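Local coordinates for protein chitinase (Paenibacillus sp. FPU-7, PDB 5GZT) that probably hydrolyses internal beta-1,4 linkages in chitin and chitodextrins, using a multidomain chain that carries two glycoside hydrolase family 18 barrels, at residues 302-307 with 361-366; 365-370 with 402-407; 452-457 with 476-481; 532-537 with 621-626. All coordinates share one frame; numbering follows the deposited sequence.

Contact 1 (302-307 with 361-366)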
loop_
_atom_site.group_PDB
_atom_site.type_symbol
_atom_site.label_atom_id
_atom_site.label_comp_id
_atom_site.label_asym_id
_atom_site.label_seq_id
_atom_site.Cartn_x
_atom_site.Cartn_y
_atom_site.Cartn_z
ATOM N N THR B 302 -2.736 2.046 2.116
ATOM C CA THR B 302 -3.196 1.185 3.212
ATOM C C THR B 302 -2.144 0.971 4.250
ATOM O O THR B 302 -2.482 0.658 5.428
ATOM C CB THR B 302 -3.653 -0.199 2.718
ATOM O OG1 THR B 302 -2.543 -0.892 2.141
ATOM C CG2 THR B 302 -4.721 -0.034 1.713
ATOM N N HIS B 303 -0.892 1.112 3.846
ATOM C CA HIS B 303 0.255 0.911 4.729
ATOM C C HIS B 303 1.246 2.043 4.544
ATOM O O HIS B 303 1.495 2.460 3.428
ATOM C CB HIS B 303 1.005 -0.346 4.401
ATOM C CG HIS B 303 0.285 -1.616 4.715
ATOM N ND1 HIS B 303 -0.942 -1.945 4.175
ATOM C CD2 HIS B 303 0.675 -2.696 5.440
ATOM C CE1 HIS B 303 -1.282 -3.156 4.573
ATOM N NE2 HIS B 303 -0.345 -3.611 5.379
ATOM N N LEU B 304 1.860 2.476 5.632
ATOM C CA LEU B 304 2.863 3.532 5.641
ATOM C C LEU B 304 4.090 2.910 6.300
ATOM O O LEU B 304 3.989 2.363 7.400
ATOM C CB LEU B 304 2.244 4.721 6.324
ATOM C CG LEU B 304 2.884 5.938 7.019
ATOM C CD1 LEU B 304 4.367 6.035 6.788
ATOM C CD2 LEU B 304 2.089 7.209 6.748
ATOM N N TYR B 305 5.195 2.850 5.571
ATOM C CA TYR B 305 6.478 2.319 6.088
ATOM C C TYR B 305 7.379 3.509 6.448
ATOM O O TYR B 305 7.745 4.358 5.550
ATOM C CB TYR B 305 7.249 1.459 5.058
ATOM C CG TYR B 305 6.795 0.055 4.883
ATOM C CD1 TYR B 305 5.517 -0.342 5.265
ATOM C CD2 TYR B 305 7.651 -0.911 4.351
ATOM C CE1 TYR B 305 5.130 -1.653 5.136
ATOM C CE2 TYR B 305 7.254 -2.220 4.219
ATOM C CZ TYR B 305 6.005 -2.584 4.639
ATOM O OH TYR B 305 5.508 -3.877 4.499
ATOM N N TYR B 306 7.777 3.591 7.736
ATOM C CA TYR B 306 8.700 4.644 8.178
ATOM C C TYR B 306 10.081 4.183 7.833
ATOM O O TYR B 306 10.559 3.153 8.320
ATOM C CB TYR B 306 8.573 4.953 9.670
ATOM C CG TYR B 306 9.351 6.187 10.127
ATOM C CD1 TYR B 306 8.931 7.444 9.773
ATOM C CD2 TYR B 306 10.489 6.074 10.894
ATOM C CE1 TYR B 306 9.623 8.576 10.181
ATOM C CE2 TYR B 306 11.178 7.196 11.340
ATOM C CZ TYR B 306 10.751 8.444 10.965
ATOM O OH TYR B 306 11.409 9.562 11.407
ATOM N N ALA B 307 10.712 4.919 6.896
ATOM C CA ALA B 307 11.964 4.541 6.348
ATOM C C ALA B 307 13.061 5.498 6.876
ATOM O O ALA B 307 13.270 6.602 6.318
ATOM C CB ALA B 307 11.886 4.629 4.862
ATOM N N LEU B 361 -5.463 2.409 8.401
ATOM C CA LEU B 361 -4.051 2.582 8.038
ATOM C C LEU B 361 -3.200 1.807 8.975
ATOM O O LEU B 361 -3.393 1.968 10.171
ATOM C CB LEU B 361 -3.647 4.057 8.116
ATOM C CG LEU B 361 -2.133 4.314 7.953
ATOM C CD1 LEU B 361 -1.737 4.003 6.501
ATOM C CD2 LEU B 361 -1.826 5.766 8.330
ATOM N N LYS B 362 -2.323 0.943 8.457
ATOM C CA LYS B 362 -1.226 0.334 9.216
ATOM C C LYS B 362 0.094 1.099 9.031
ATOM O O LYS B 362 0.411 1.542 7.914
ATOM C CB LYS B 362 -1.033 -1.144 8.867
ATOM C CG LYS B 362 -2.010 -2.018 9.655
ATOM C CD LYS B 362 -2.111 -3.441 9.164
ATOM C CE LYS B 362 -3.395 -4.090 9.723
ATOM N NZ LYS B 362 -3.298 -4.381 11.174
ATOM N N VAL B 363 0.843 1.276 10.125
ATOM C CA VAL B 363 2.128 1.917 10.067
ATOM C C VAL B 363 3.161 0.962 10.524
ATOM O O VAL B 363 3.067 0.498 11.635
ATOM C CB VAL B 363 2.197 3.195 10.931
ATOM C CG1 VAL B 363 3.566 3.856 10.769
ATOM C CG2 VAL B 363 1.091 4.206 10.601
ATOM N N LEU B 364 4.177 0.678 9.711
ATOM C CA LEU B 364 5.245 -0.202 10.110
ATOM C C LEU B 364 6.568 0.489 10.155
ATOM O O LEU B 364 6.764 1.490 9.487
ATOM C CB LEU B 364 5.364 -1.383 9.187
ATOM C CG LEU B 364 4.260 -2.489 9.204
ATOM C CD1 LEU B 364 2.936 -2.066 8.591
ATOM C CD2 LEU B 364 4.785 -3.679 8.457
ATOM N N VAL B 365 7.503 -0.086 10.893
ATOM C CA VAL B 365 8.831 0.426 10.917
ATOM C C VAL B 365 9.551 -0.396 9.932
ATOM O O VAL B 365 9.469 -1.609 9.991
ATOM C CB VAL B 365 9.563 0.360 12.290
ATOM C CG1 VAL B 365 9.534 -1.027 12.930
ATOM C CG2 VAL B 365 11.039 0.741 12.101
ATOM N N SER B 366 10.302 0.255 9.033
ATOM C CA SER B 366 11.132 -0.444 8.130
ATOM C C SER B 366 12.572 -0.303 8.588
ATOM O O SER B 366 13.075 0.791 8.793
ATOM C CB SER B 366 10.903 0.072 6.674
ATOM O OG SER B 366 11.816 -0.566 5.818
#
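The carbonyl oxygen of L304 is gripped twice from the neighbouring strand: L364 N donates a hydrogen bond to L304 O at 2.9 Å, and V363 CA sends a weaker C-H contact to the same oxygen at 3.3 Å. This pattern repeats along two parallel strands, with Y306 N bonding to L364 O at 2.9 Å and an almost straight N-H...O angle of 173°. Side chains then alternate between two faces. On one, H303 and K362 run alongside each other, and K362 CB lies over the rim of the imidazole, 4.1 Å from H303 CD2. With CG anti to the carbonyl carbon (chi1 -69°), H303 turns ND1 back to T302 OG1 at 2.8 Å, while NE2 bonds to E452. Next along this face, L364 CD2 packs 3.9 Å from Y305 CE1, and the hydroxyl of Y305 goes on to bond with Y478. The other face is largely apolar: L361 CD1 meets L304 CB at 4.0 Å, and L304 also touches L351 of helix 344-352, though Y306 OH reaches D344. Having a partner at each ring nitrogen, H303 is fixed in rotation, and the carboxylate of E452 would be expected to polarise it inside the barrel.

Contact 2 (365-370 with 402-407)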
loop_
_atom_site.group_PDB
_atom_site.type_symbol
_atom_site.label_atom_id
_atom_site.label_comp_id
_atom_site.label_asym_id
_atom_site.label_seq_id
_atom_site.Cartn_x
_atom_site.Cartn_y
_atom_site.Cartn_z
ATOM N N VAL B 365 7.503 -0.086 10.893
ATOM C CA VAL B 365 8.831 0.426 10.917
ATOM C C VAL B 365 9.551 -0.396 9.932
ATOM O O VAL B 365 9.469 -1.609 9.991
ATOM C CB VAL B 365 9.563 0.360 12.290
ATOM C CG1 VAL B 365 9.534 -1.027 12.930
ATOM C CG2 VAL B 365 11.039 0.741 12.101
ATOM N N SER B 366 10.302 0.255 9.033
ATOM C CA SER B 366 11.132 -0.444 8.130
ATOM C C SER B 366 12.572 -0.303 8.588
ATOM O O SER B 366 13.075 0.791 8.793
ATOM C CB SER B 366 10.903 0.072 6.674
ATOM O OG SER B 366 11.816 -0.566 5.818
ATOM N N ILE B 367 13.267 -1.417 8.697
ATOM C CA ILE B 367 14.558 -1.393 9.324
ATOM C C ILE B 367 15.555 -1.667 8.334
ATOM O O ILE B 367 15.450 -2.694 7.746
ATOM C CB ILE B 367 14.645 -2.488 10.449
ATOM C CG1 ILE B 367 13.532 -2.221 11.480
ATOM C CG2 ILE B 367 16.035 -2.459 11.106
ATOM C CD1 ILE B 367 13.277 -3.355 12.427
ATOM N N GLY B 368 16.565 -0.810 8.162
ATOM C CA GLY B 368 17.637 -1.133 7.219
ATOM C C GLY B 368 17.726 -0.069 6.109
ATOM O O GLY B 368 17.838 1.144 6.422
ATOM N N GLY B 369 17.755 -0.521 4.830
ATOM C CA GLY B 369 17.764 0.358 3.675
ATOM C C GLY B 369 19.155 0.349 3.072
ATOM O O GLY B 369 20.047 -0.369 3.545
ATOM N N TRP B 370 19.360 1.184 2.055
ATOM C CA TRP B 370 20.607 1.201 1.332
ATOM C C TRP B 370 21.667 1.682 2.268
ATOM O O TRP B 370 21.441 2.618 3.039
ATOM C CB TRP B 370 20.522 2.159 0.121
ATOM C CG TRP B 370 21.749 2.161 -0.674
ATOM C CD1 TRP B 370 22.705 3.150 -0.724
ATOM C CD2 TRP B 370 22.190 1.129 -1.554
ATOM N NE1 TRP B 370 23.710 2.784 -1.580
ATOM C CE2 TRP B 370 23.426 1.556 -2.107
ATOM C CE3 TRP B 370 21.638 -0.091 -1.972
ATOM C CZ2 TRP B 370 24.126 0.801 -3.026
ATOM C CZ3 TRP B 370 22.349 -0.856 -2.853
ATOM C CH2 TRP B 370 23.594 -0.419 -3.367
ATOM N N ASP B 402 2.237 -1.197 13.774
ATOM C CA ASP B 402 1.469 -2.324 13.420
ATOM C C ASP B 402 2.279 -3.440 12.878
ATOM O O ASP B 402 1.732 -4.457 12.457
ATOM C CB ASP B 402 0.419 -1.893 12.449
ATOM C CG ASP B 402 -0.499 -0.841 13.021
ATOM O OD1 ASP B 402 -1.228 -1.175 13.978
ATOM O OD2 ASP B 402 -0.551 0.312 12.503
ATOM N N GLY B 403 3.594 -3.325 12.894
ATOM C CA GLY B 403 4.404 -4.420 12.375
ATOM C C GLY B 403 5.797 -3.993 12.021
ATOM O O GLY B 403 6.168 -2.855 12.263
ATOM N N ILE B 404 6.563 -4.911 11.447
ATOM C CA ILE B 404 7.984 -4.715 11.217
ATOM C C ILE B 404 8.256 -5.196 9.792
ATOM O O ILE B 404 7.817 -6.319 9.391
ATOM C CB ILE B 404 8.853 -5.618 12.128
ATOM C CG1 ILE B 404 8.694 -5.243 13.620
ATOM C CG2 ILE B 404 10.334 -5.548 11.826
ATOM C CD1 ILE B 404 9.323 -6.285 14.553
ATOM N N ASP B 405 9.076 -4.426 9.090
ATOM C CA ASP B 405 9.583 -4.798 7.769
ATOM C C ASP B 405 11.106 -4.759 7.768
ATOM O O ASP B 405 11.668 -3.831 8.271
ATOM C CB ASP B 405 8.928 -3.861 6.671
ATOM C CG ASP B 405 9.678 -3.902 5.366
ATOM O OD1 ASP B 405 9.475 -4.893 4.650
ATOM O OD2 ASP B 405 10.519 -3.013 5.129
ATOM N N LEU B 406 11.796 -5.716 7.174
ATOM C CA LEU B 406 13.249 -5.612 7.072
ATOM C C LEU B 406 13.656 -5.383 5.660
ATOM O O LEU B 406 13.201 -6.121 4.769
ATOM C CB LEU B 406 13.944 -6.876 7.496
ATOM C CG LEU B 406 13.684 -7.469 8.915
ATOM C CD1 LEU B 406 14.712 -8.551 9.137
ATOM C CD2 LEU B 406 13.772 -6.392 9.969
ATOM N N ASP B 407 14.568 -4.427 5.460
ATOM C CA ASP B 407 15.181 -4.131 4.166
ATOM C C ASP B 407 16.657 -4.294 4.285
ATOM O O ASP B 407 17.430 -3.275 4.371
ATOM C CB ASP B 407 14.823 -2.690 3.630
ATOM C CG ASP B 407 13.335 -2.461 3.503
ATOM O OD1 ASP B 407 12.562 -3.428 3.836
ATOM O OD2 ASP B 407 12.906 -1.318 3.083
#
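The carboxylate of D405 receives S366 OG nearly end-on, the hydroxyl donating to D405 OD2 at 2.9 Å, while one face of this flat group lies against the ring of Y305. The carboxylate of D407 stands next to the same hydroxyl, with D407 OD2 3.0 Å from S366 OG; Y282 bonds to D407 OD2 from outside the two strands. S366 OG bonds to D405 and lies close to D407 because it is swung away from the backbone N (chi1 175°). S366, D405 and D407 belong to two hallmarks of family 18 chitinases: the S-x-G-G sequence, here S366 to G369, and the D-x-x-D-x-D-x-E signature that runs from D402 to E409, carried by adjacent parallel strands of the TIM barrel and the residues that flank them. The backbone ladder includes I367 N to D405 O at 2.9 Å and ends where G369 N reaches D407 O at 2.8 Å. G368 has a positive phi of 120°, a conformation natural to glycine. On the outward face, I367 CD1 touches I404 CG2 at 3.7 Å and L406 CD2 at 3.9 Å, under helices 382-398 and 425-447.

Contact 3 (452-457 with 476-481)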
loop_
_atom_site.group_PDB
_atom_site.type_symbol
_atom_site.label_atom_id
_atom_site.label_comp_id
_atom_site.label_asym_id
_atom_site.label_seq_id
_atom_site.Cartn_x
_atom_site.Cartn_y
_atom_site.Cartn_z
ATOM N N GLU B 452 2.133 -7.651 11.445
ATOM C CA GLU B 452 2.698 -8.033 10.149
ATOM C C GLU B 452 4.207 -8.173 10.212
ATOM O O GLU B 452 4.871 -7.467 10.935
ATOM C CB GLU B 452 2.344 -6.988 9.075
ATOM C CG GLU B 452 0.904 -6.928 8.617
ATOM C CD GLU B 452 0.726 -6.121 7.289
ATOM O OE1 GLU B 452 1.606 -5.291 6.983
ATOM O OE2 GLU B 452 -0.298 -6.294 6.553
ATOM N N LEU B 453 4.744 -9.095 9.450
ATOM C CA LEU B 453 6.165 -9.177 9.213
ATOM C C LEU B 453 6.390 -9.248 7.705
ATOM O O LEU B 453 5.760 -10.062 7.001
ATOM C CB LEU B 453 6.767 -10.411 9.838
ATOM C CG LEU B 453 8.268 -10.516 9.712
ATOM C CD1 LEU B 453 8.998 -9.442 10.528
ATOM C CD2 LEU B 453 8.710 -11.882 10.145
ATOM N N ALA B 454 7.298 -8.409 7.199
ATOM C CA ALA B 454 7.509 -8.261 5.746
ATOM C C ALA B 454 8.933 -7.921 5.487
ATOM O O ALA B 454 9.661 -7.532 6.409
ATOM C CB ALA B 454 6.552 -7.197 5.158
ATOM N N ILE B 455 9.372 -8.135 4.258
ATOM C CA ILE B 455 10.655 -7.672 3.825
ATOM C C ILE B 455 10.557 -6.891 2.521
ATOM O O ILE B 455 9.571 -7.043 1.780
ATOM C CB ILE B 455 11.667 -8.818 3.618
ATOM C CG1 ILE B 455 11.298 -9.727 2.436
ATOM C CG2 ILE B 455 11.800 -9.584 4.935
ATOM C CD1 ILE B 455 12.379 -10.731 2.090
ATOM N N ALA B 456 11.588 -6.095 2.257
ATOM C CA ALA B 456 11.924 -5.633 0.893
ATOM C C ALA B 456 13.016 -6.486 0.309
ATOM O O ALA B 456 14.043 -6.740 0.949
ATOM C CB ALA B 456 12.333 -4.157 0.869
ATOM N N ALA B 457 12.811 -6.915 -0.936
ATOM C CA ALA B 457 13.705 -7.840 -1.611
ATOM C C ALA B 457 14.252 -7.301 -2.938
ATOM O O ALA B 457 13.555 -6.586 -3.651
ATOM C CB ALA B 457 12.924 -9.094 -1.894
ATOM N N LEU B 476 6.425 -14.601 6.375
ATOM C CA LEU B 476 6.178 -13.220 5.868
ATOM C C LEU B 476 4.745 -12.985 5.433
ATOM O O LEU B 476 4.217 -13.779 4.738
ATOM C CB LEU B 476 7.141 -12.961 4.691
ATOM C CG LEU B 476 8.611 -13.174 5.030
ATOM C CD1 LEU B 476 9.510 -13.088 3.824
ATOM C CD2 LEU B 476 9.099 -12.220 6.102
ATOM N N ASP B 477 4.088 -11.916 5.840
ATOM C CA ASP B 477 2.824 -11.550 5.182
ATOM C C ASP B 477 2.945 -11.236 3.664
ATOM O O ASP B 477 1.997 -11.494 2.856
ATOM C CB ASP B 477 2.180 -10.354 5.881
ATOM C CG ASP B 477 1.745 -10.674 7.323
ATOM O OD1 ASP B 477 2.671 -10.736 8.164
ATOM O OD2 ASP B 477 0.502 -10.791 7.570
ATOM N N TYR B 478 4.079 -10.648 3.287
ATOM C CA TYR B 478 4.403 -10.375 1.871
ATOM C C TYR B 478 5.830 -9.992 1.695
ATOM O O TYR B 478 6.549 -9.633 2.666
ATOM C CB TYR B 478 3.451 -9.302 1.319
ATOM C CG TYR B 478 3.330 -8.107 2.212
ATOM C CD1 TYR B 478 2.461 -8.104 3.260
ATOM C CD2 TYR B 478 4.078 -6.921 1.973
ATOM C CE1 TYR B 478 2.339 -7.016 4.112
ATOM C CE2 TYR B 478 3.927 -5.797 2.804
ATOM C CZ TYR B 478 3.098 -5.849 3.886
ATOM O OH TYR B 478 2.925 -4.760 4.713
ATOM N N ILE B 479 6.281 -10.133 0.450
ATOM C CA ILE B 479 7.541 -9.611 -0.006
ATOM C C ILE B 479 7.266 -8.338 -0.854
ATOM O O ILE B 479 6.514 -8.363 -1.843
ATOM C CB ILE B 479 8.313 -10.654 -0.804
ATOM C CG1 ILE B 479 8.609 -11.894 0.089
ATOM C CG2 ILE B 479 9.620 -10.070 -1.294
ATOM C CD1 ILE B 479 9.199 -13.036 -0.668
ATOM N N ASN B 480 7.877 -7.239 -0.426
ATOM C CA ASN B 480 7.956 -5.983 -1.211
ATOM C C ASN B 480 9.063 -5.997 -2.257
ATOM O O ASN B 480 10.241 -5.862 -1.909
ATOM C CB ASN B 480 8.183 -4.825 -0.282
ATOM C CG ASN B 480 7.116 -4.711 0.745
ATOM O OD1 ASN B 480 7.377 -4.905 1.926
ATOM N ND2 ASN B 480 5.921 -4.354 0.331
ATOM N N LEU B 481 8.714 -6.188 -3.529
ATOM C CA LEU B 481 9.727 -6.320 -4.558
ATOM C C LEU B 481 10.242 -4.980 -5.048
ATOM O O LEU B 481 9.474 -4.151 -5.523
ATOM C CB LEU B 481 9.217 -7.102 -5.748
ATOM C CG LEU B 481 8.743 -8.535 -5.594
ATOM C CD1 LEU B 481 8.017 -8.969 -6.890
ATOM C CD2 LEU B 481 9.980 -9.395 -5.323
#
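Strands 452-457 and 478-481 run parallel with their axes 4.6 Å apart and 26° askew, bonded through N480 N to I455 O and A457 N to N480 O. Ahead of this ladder the pairing becomes irregular, and the side chain of D477 takes over. While D477 N donates to L453 O at 2.8 Å, its carboxylate folds back so that D477 OD1 accepts L453 N at 2.9 Å, on the anti side and well out of the carboxylate plane. One residue thus closes both backbone groups of L453, and T252 and Y450 hold the second oxygen of D477. Beside it, Y478 OH donates to E452 OE1 at 2.7 Å, on the syn side of a carboxylate turned steeply against the phenol ring. E452 and Y478 thereby continue the polar chain that begins at H303 and Y305 within the interior of the TIM barrel. The ring of Y478, set between its own backbone N and carbonyl carbon (chi1 48°), lies beneath A454, whose CB makes a CH-pi contact 4.0 Å from the ring centroid. The opposite face of the strands is wholly aliphatic. There L476 CD2 wedges between I455 CG2, at 4.0 Å, and L453 CD2, at 4.1 Å. Further along, A457 CB presses on I479 CG2 at a tight 3.5 Å. Helix 425-447 covers I455 and L476 from outside, and helix 510-519 packs on A457 and L481.

Contact 4 (532-537 with 621-626)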
loop_
_atom_site.group_PDB
_atom_site.type_symbol
_atom_site.label_atom_id
_atom_site.label_comp_id
_atom_site.label_asym_id
_atom_site.label_seq_id
_atom_site.Cartn_x
_atom_site.Cartn_y
_atom_site.Cartn_z
ATOM N N ALA B 532 8.476 3.601 -8.467
ATOM C CA ALA B 532 9.355 4.679 -8.010
ATOM C C ALA B 532 8.824 6.068 -8.314
ATOM O O ALA B 532 8.323 6.307 -9.430
ATOM C CB ALA B 532 10.709 4.505 -8.644
ATOM N N PHE B 533 9.027 7.019 -7.400
ATOM C CA PHE B 533 8.630 8.392 -7.574
ATOM C C PHE B 533 9.838 9.216 -7.882
ATOM O O PHE B 533 9.903 10.468 -7.587
ATOM C CB PHE B 533 7.869 8.937 -6.365
ATOM C CG PHE B 533 6.488 8.323 -6.127
ATOM C CD1 PHE B 533 5.974 7.267 -6.834
ATOM C CD2 PHE B 533 5.681 8.885 -5.118
ATOM C CE1 PHE B 533 4.725 6.765 -6.587
ATOM C CE2 PHE B 533 4.426 8.375 -4.850
ATOM C CZ PHE B 533 3.971 7.282 -5.546
ATOM N N TYR B 534 10.794 8.563 -8.562
ATOM C CA TYR B 534 12.011 9.198 -8.988
ATOM C C TYR B 534 12.508 8.542 -10.270
ATOM O O TYR B 534 11.971 7.484 -10.706
ATOM C CB TYR B 534 13.056 9.173 -7.848
ATOM C CG TYR B 534 13.565 7.765 -7.614
ATOM C CD1 TYR B 534 12.871 6.881 -6.828
ATOM C CD2 TYR B 534 14.679 7.296 -8.293
ATOM C CE1 TYR B 534 13.286 5.525 -6.714
ATOM C CE2 TYR B 534 15.115 5.971 -8.149
ATOM C CZ TYR B 534 14.396 5.094 -7.356
ATOM O OH TYR B 534 14.815 3.794 -7.271
ATOM N N SER B 535 13.420 9.217 -10.948
ATOM C CA SER B 535 13.965 8.773 -12.182
ATOM C C SER B 535 15.434 8.325 -12.026
ATOM O O SER B 535 16.111 8.739 -11.059
ATOM C CB SER B 535 13.978 9.919 -13.162
ATOM O OG SER B 535 14.716 11.016 -12.661
ATOM N N ARG B 536 15.910 7.590 -13.013
ATOM C CA ARG B 536 17.347 7.307 -13.218
ATOM C C ARG B 536 17.731 8.044 -14.463
ATOM O O ARG B 536 16.945 8.042 -15.453
ATOM C CB ARG B 536 17.639 5.806 -13.369
ATOM C CG ARG B 536 17.508 5.086 -12.058
ATOM C CD ARG B 536 18.862 5.246 -11.280
ATOM N NE ARG B 536 18.728 4.833 -9.891
ATOM C CZ ARG B 536 19.607 5.142 -8.953
ATOM N NH1 ARG B 536 20.741 5.732 -9.254
ATOM N NH2 ARG B 536 19.346 4.827 -7.735
ATOM N N VAL B 537 18.919 8.676 -14.417
ATOM C CA VAL B 537 19.404 9.614 -15.375
ATOM C C VAL B 537 20.692 9.098 -15.981
ATOM O O VAL B 537 21.514 8.519 -15.233
ATOM C CB VAL B 537 19.680 10.976 -14.676
ATOM C CG1 VAL B 537 20.140 12.004 -15.640
ATOM C CG2 VAL B 537 18.414 11.534 -14.031
ATOM N N MET B 621 3.679 -1.266 -4.086
ATOM C CA MET B 621 4.587 -0.587 -3.119
ATOM C C MET B 621 5.334 0.541 -3.876
ATOM O O MET B 621 5.647 0.354 -5.045
ATOM C CB MET B 621 5.646 -1.558 -2.581
ATOM C CG MET B 621 6.730 -0.896 -1.746
ATOM S SD MET B 621 8.144 -0.282 -2.638
ATOM C CE MET B 621 9.096 -1.781 -2.962
ATOM N N TYR B 622 5.633 1.660 -3.222
ATOM C CA TYR B 622 6.447 2.695 -3.859
ATOM C C TYR B 622 7.375 3.467 -2.935
ATOM O O TYR B 622 7.043 3.679 -1.775
ATOM C CB TYR B 622 5.530 3.645 -4.617
ATOM C CG TYR B 622 4.369 4.287 -3.850
ATOM C CD1 TYR B 622 4.561 5.319 -2.920
ATOM C CD2 TYR B 622 3.097 3.904 -4.089
ATOM C CE1 TYR B 622 3.446 5.920 -2.229
ATOM C CE2 TYR B 622 2.013 4.521 -3.497
ATOM C CZ TYR B 622 2.189 5.532 -2.542
ATOM O OH TYR B 622 1.004 6.080 -1.991
ATOM N N TRP B 623 8.547 3.813 -3.485
ATOM C CA TRP B 623 9.564 4.607 -2.865
ATOM C C TRP B 623 9.649 5.914 -3.635
ATOM O O TRP B 623 9.927 5.858 -4.841
ATOM C CB TRP B 623 10.924 3.938 -3.046
ATOM C CG TRP B 623 12.007 4.771 -2.458
ATOM C CD1 TRP B 623 12.768 5.719 -3.084
ATOM C CD2 TRP B 623 12.432 4.743 -1.114
ATOM N NE1 TRP B 623 13.629 6.284 -2.205
ATOM C CE2 TRP B 623 13.445 5.724 -0.978
ATOM C CE3 TRP B 623 12.070 4.001 -0.011
ATOM C CZ2 TRP B 623 14.070 5.988 0.235
ATOM C CZ3 TRP B 623 12.712 4.275 1.229
ATOM C CH2 TRP B 623 13.712 5.215 1.324
ATOM N N GLU B 624 9.407 7.080 -3.030
ATOM C CA GLU B 624 8.801 7.247 -1.725
ATOM C C GLU B 624 7.839 8.446 -1.806
ATOM O O GLU B 624 7.940 9.293 -2.711
ATOM C CB GLU B 624 9.844 7.374 -0.578
ATOM C CG GLU B 624 11.073 8.283 -0.782
ATOM C CD GLU B 624 10.817 9.736 -0.431
ATOM O OE1 GLU B 624 11.789 10.452 -0.383
ATOM O OE2 GLU B 624 9.658 10.174 -0.262
ATOM N N TYR B 625 6.875 8.445 -0.901
ATOM C CA TYR B 625 5.664 9.302 -1.002
ATOM C C TYR B 625 5.984 10.768 -1.218
ATOM O O TYR B 625 5.261 11.421 -1.969
ATOM C CB TYR B 625 4.766 9.105 0.203
ATOM C CG TYR B 625 3.443 9.855 0.184
ATOM C CD1 TYR B 625 2.318 9.299 -0.357
ATOM C CD2 TYR B 625 3.334 11.153 0.735
ATOM C CE1 TYR B 625 1.130 10.006 -0.455
ATOM C CE2 TYR B 625 2.114 11.819 0.737
ATOM C CZ TYR B 625 1.032 11.257 0.132
ATOM O OH TYR B 625 -0.195 11.904 0.070
ATOM N N SER B 626 7.058 11.261 -0.600
ATOM C CA SER B 626 7.347 12.718 -0.652
ATOM C C SER B 626 7.853 13.238 -1.997
ATOM O O SER B 626 7.993 14.461 -2.202
ATOM C CB SER B 626 8.347 13.103 0.452
ATOM O OG SER B 626 9.721 12.748 0.184
#
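Two strands meet here for little more than one residue pair, so a single backbone hydrogen bond crosses between them: F533 N donates to W623 O at 3.0 Å. A C-H contact from A532 CA reaches the same oxygen at 3.4 Å. Aromatic contacts do most of the remaining work. F533 and Y622 form an offset stack with centroids 4.4 Å apart and planes inclined by 21°; F533 CZ sits over the middle of the Y622 ring and comes within 3.3 Å of Y622 CD1. Y534 lies on the other side of the bonded backbone, its CE1 3.7 Å from W623 CD1 near the plane of the indole, with the two rings almost perpendicular. The phenol hydroxyl of Y534 is held by D485. Polar ties brace the turn after the strand, where E624 OE2 accepts both S626 OG, at 2.6 Å, and S626 N, at 2.8 Å, while E624 CG lies over one face of the W623 indole. The peptide bond between W623 and E624 is cis. A tryptophan followed by such a bond at the end of the last barrel strand is a recurring feature of family 18 chitinases, in which its indole commonly floors the sugar-binding cleft; beyond F533 the chain enters a five-stranded antiparallel sheet through strand 534-538, consistent with the family's small alpha/beta insertion.

In the fold
All four contacts are buried in the first family 18 barrel; three pair its parallel strands, and the fourth lies where a strand leaves it for an antiparallel sheet. Contacts 1 and 2 share strand 362-368, meeting at V365 and S366, while contact 3 continues the series, since strand 403-407 pairs with 452-457. Contact 4 lies across the barrel from contact 2, their centres about 17 Å apart, and involves the last strand. Chemistry follows position. Contacts 1 and 3 are joined by side-chain hydrogen bonds across the interior; contact 2 places D405 and D407 of the family signature there. Contact 4 relies on aromatic rings rather than a long ladder, and W623 is partly exposed, unlike the deeply enclosed contact 3.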